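Local coordinates for protein ribonuclease S-F11 (Nicotiana alata, PDB 1IOO) that cleaves RNA as a secreted, T2-family stylar ribonuclease and takes part in gametophytic self-incompatibility, by which the plant rejects its own pollen, at residues L5-T10 against H32-D37. Residues are numbered along the deposited sequence; the frame is centred on the assembly and turned at random.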
ATOM      1  N   LEU A   5       8.413   8.613   3.094  1.00 12.26           N
ATOM      2  CA  LEU A   5       7.964   7.231   3.140  1.00 11.46           C
ATOM      3  C   LEU A   5       6.576   7.141   2.543  1.00 10.36           C
ATOM      4  O   LEU A   5       5.701   7.933   2.893  1.00 12.02           O
ATOM      5  CB  LEU A   5       7.867   6.727   4.581  1.00 11.41           C
ATOM      6  CG  LEU A   5       9.099   6.333   5.380  1.00 13.84           C
ATOM      7  CD1 LEU A   5       8.669   6.040   6.811  1.00 13.40           C
ATOM      8  CD2 LEU A   5       9.752   5.105   4.758  1.00 12.60           C
ATOM      9  N   GLN A   6       6.367   6.206   1.629  1.00  9.14           N
ATOM     10  CA  GLN A   6       5.052   6.048   1.050  1.00 10.12           C
ATOM     11  C   GLN A   6       4.421   4.734   1.467  1.00  9.57           C
ATOM     12  O   GLN A   6       4.923   3.658   1.136  1.00  9.71           O
ATOM     13  CB  GLN A   6       5.094   6.115  -0.484  1.00 11.93           C
ATOM     14  CG  GLN A   6       3.693   5.960  -1.077  1.00 14.57           C
ATOM     15  CD  GLN A   6       3.652   5.968  -2.587  1.00 18.92           C
ATOM     16  OE1 GLN A   6       2.576   5.895  -3.182  1.00 23.28           O
ATOM     17  NE2 GLN A   6       4.817   6.051  -3.219  1.00 23.46           N
ATOM     18  N   LEU A   7       3.352   4.819   2.251  1.00  8.76           N
ATOM     19  CA  LEU A   7       2.606   3.630   2.604  1.00  9.28           C
ATOM     20  C   LEU A   7       1.655   3.305   1.468  1.00  9.09           C
ATOM     21  O   LEU A   7       0.804   4.126   1.114  1.00  9.47           O
ATOM     22  CB  LEU A   7       1.806   3.843   3.897  1.00  9.65           C
ATOM     23  CG  LEU A   7       0.915   2.662   4.307  1.00  9.17           C
ATOM     24  CD1 LEU A   7       1.772   1.519   4.834  1.00 10.78           C
ATOM     25  CD2 LEU A   7      -0.078   3.112   5.372  1.00 10.95           C
ATOM     26  N   VAL A   8       1.836   2.144   0.853  1.00  8.59           N
ATOM     27  CA  VAL A   8       0.988   1.748  -0.256  1.00  8.64           C
ATOM     28  C   VAL A   8      -0.016   0.708   0.178  1.00  9.10           C
ATOM     29  O   VAL A   8       0.353  -0.392   0.592  1.00  9.39           O
ATOM     30  CB  VAL A   8       1.815   1.191  -1.428  1.00  9.61           C
ATOM     31  CG1 VAL A   8       0.894   0.841  -2.597  1.00 11.07           C
ATOM     32  CG2 VAL A   8       2.860   2.216  -1.849  1.00 11.09           C
ATOM     33  N   LEU A   9      -1.291   1.069   0.098  1.00  8.22           N
ATOM     34  CA  LEU A   9      -2.369   0.171   0.484  1.00  9.43           C
ATOM     35  C   LEU A   9      -3.091  -0.368  -0.739  1.00  9.95           C
ATOM     36  O   LEU A   9      -3.520   0.388  -1.612  1.00  9.84           O
ATOM     37  CB  LEU A   9      -3.370   0.891   1.390  1.00 10.79           C
ATOM     38  CG  LEU A   9      -2.798   1.421   2.712  1.00  8.82           C
ATOM     39  CD1 LEU A   9      -3.869   2.218   3.445  1.00 12.68           C
ATOM     40  CD2 LEU A   9      -2.302   0.275   3.583  1.00 13.45           C
ATOM     41  N   THR A  10      -3.222  -1.686  -0.784  1.00  9.23           N
ATOM     42  CA  THR A  10      -3.877  -2.373  -1.882  1.00 11.12           C
ATOM     43  C   THR A  10      -5.357  -2.604  -1.599  1.00 10.75           C
ATOM     44  O   THR A  10      -5.747  -2.879  -0.467  1.00  9.49           O
ATOM     45  CB  THR A  10      -3.292  -3.792  -2.073  1.00 13.05           C
ATOM     46  OG1 THR A  10      -1.926  -3.711  -2.488  1.00 18.66           O
ATOM     47  CG2 THR A  10      -4.112  -4.581  -3.085  1.00 15.82           C
ATOM     48  N   HIS A  32       0.586  -3.138   0.723  1.00  8.36           N
ATOM     49  CA  HIS A  32       1.326  -3.618  -0.441  1.00 10.54           C
ATOM     50  C   HIS A  32       2.802  -3.364  -0.223  1.00 11.60           C
ATOM     51  O   HIS A  32       3.661  -4.162  -0.608  1.00 12.92           O
ATOM     52  CB  HIS A  32       0.891  -2.894  -1.713  1.00 13.36           C
ATOM     53  CG  HIS A  32       1.654  -3.318  -2.927  1.00 18.92           C
ATOM     54  ND1 HIS A  32       1.694  -4.627  -3.357  1.00 21.56           N
ATOM     55  CD2 HIS A  32       2.425  -2.614  -3.789  1.00 22.12           C
ATOM     56  CE1 HIS A  32       2.459  -4.711  -4.433  1.00 22.55           C
ATOM     57  NE2 HIS A  32       2.914  -3.504  -4.715  1.00 24.19           N
ATOM     58  N   GLY A  33       3.086  -2.239   0.422  1.00 10.11           N
ATOM     59  CA  GLY A  33       4.452  -1.886   0.734  1.00 10.45           C
ATOM     60  C   GLY A  33       4.600  -0.582   1.491  1.00 10.67           C
ATOM     61  O   GLY A  33       3.645   0.163   1.724  1.00 10.60           O
ATOM     62  N   LEU A  34       5.831  -0.355   1.933  1.00  9.29           N
ATOM     63  CA  LEU A  34       6.241   0.867   2.601  1.00  9.08           C
ATOM     64  C   LEU A  34       7.531   1.309   1.955  1.00  9.37           C
ATOM     65  O   LEU A  34       8.595   0.756   2.236  1.00 10.31           O
ATOM     66  CB  LEU A  34       6.428   0.613   4.104  1.00  9.22           C
ATOM     67  CG  LEU A  34       6.776   1.825   4.976  1.00  9.36           C
ATOM     68  CD1 LEU A  34       5.721   2.912   4.813  1.00 12.38           C
ATOM     69  CD2 LEU A  34       6.883   1.396   6.435  1.00 11.14           C
ATOM     70  N   TRP A  35       7.435   2.285   1.059  1.00  9.91           N
ATOM     71  CA  TRP A  35       8.580   2.627   0.221  1.00 10.61           C
ATOM     72  C   TRP A  35       9.283   3.932   0.570  1.00 10.09           C
ATOM     73  O   TRP A  35       8.712   5.019   0.451  1.00 11.26           O
ATOM     74  CB  TRP A  35       8.140   2.702  -1.250  1.00 11.41           C
ATOM     75  CG  TRP A  35       7.401   1.493  -1.745  1.00 14.21           C
ATOM     76  CD1 TRP A  35       7.455   0.230  -1.233  1.00 14.37           C
ATOM     77  CD2 TRP A  35       6.525   1.429  -2.875  1.00 17.46           C
ATOM     78  NE1 TRP A  35       6.666  -0.619  -1.975  1.00 16.25           N
ATOM     79  CE2 TRP A  35       6.083   0.094  -2.988  1.00 15.73           C
ATOM     80  CE3 TRP A  35       6.068   2.372  -3.804  1.00 19.16           C
ATOM     81  CZ2 TRP A  35       5.204  -0.324  -3.994  1.00 18.60           C
ATOM     82  CZ3 TRP A  35       5.193   1.954  -4.807  1.00 19.35           C
ATOM     83  CH2 TRP A  35       4.773   0.620  -4.890  1.00 18.98           C
ATOM     84  N   PRO A  36      10.546   3.838   1.015  1.00 10.59           N
ATOM     85  CA  PRO A  36      11.269   5.074   1.305  1.00 11.19           C
ATOM     86  C   PRO A  36      11.550   5.601  -0.098  1.00 12.62           C
ATOM     87  O   PRO A  36      11.853   4.811  -0.995  1.00 15.45           O
ATOM     88  CB  PRO A  36      12.553   4.580   1.970  1.00 12.52           C
ATOM     89  CG  PRO A  36      12.154   3.285   2.587  1.00 10.88           C
ATOM     90  CD  PRO A  36      11.274   2.666   1.531  1.00  8.75           C
ATOM     91  N   ASP A  37      11.441   6.903  -0.327  1.00 14.06           N
ATOM     92  CA  ASP A  37      11.649   7.361  -1.689  1.00 15.49           C
ATOM     93  C   ASP A  37      12.078   8.809  -1.771  1.00 15.55           C
ATOM     94  O   ASP A  37      12.194   9.519  -0.770  1.00 15.60           O
ATOM     95  CB  ASP A  37      10.352   7.194  -2.494  1.00 15.87           C
ATOM     96  CG  ASP A  37      10.586   6.627  -3.885  1.00 17.96           C
ATOM     97  OD1 ASP A  37      11.642   6.914  -4.483  1.00 19.12           O
ATOM     98  OD2 ASP A  37       9.697   5.902  -4.387  1.00 19.43           O
TER
HETATM   99  O   HOH W   1      -0.579  -6.578  -1.796  1.00 26.73           O
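V8 meets W35 through one methyl: CG2 stands over the indole, 3.6 Å from the centroid of its six-membered ring and almost on the ring normal, a CH-pi contact. Valine suits this place because its branched CB serves two neighbours. With CG1 anti to the backbone N (chi1 -178°), that methyl lies 3.8 Å from H32 CB and near the edge of the imidazole, while CG2 is left for the tryptophan. Q6 runs beside W35 with its chain extended, its amide plane 75° from the indole; its OE1 is hydrogen-bonded to K152.

The backbones are antiparallel, Q6 and W35 exchanging N-H...O bonds of 2.9 Å each way. At V8 the pattern is broken by a classic beta bulge: V8 O accepts a bond from H32 N (2.8 Å) and a weak one from G33 N (3.3 Å). G33, with no side chain, lets NE1 of the W35 indole come close to its backbone. The bulge probably helps turn H32, the proton donor, alongside V8, with NE2 at the edge of the indole, in its plane.

Packing is tight round V8, between W35 and H32. The opposite face is a buried apolar layer of ordinary van der Waals contacts: L34 CD1 reaches L7 CB and L5 CD2 lies 3.7 Å from P36 CG. The H32 side chain is partly exposed: T10 OG1 packs 3.0 Å from H32 CB, but a water lies 3.2 Å from T10 OG1 and bonds weakly to H32 ND1 in the ring plane.

Helix 101-113 covers the leucine face, helix 82-92 brings Q87 and the proton acceptor H91 against W35, whose ring stacks on H91, and strand 162-170 pairs with the other edge of strand 4-10 in the central antiparallel sheet of the RNase T2 fold.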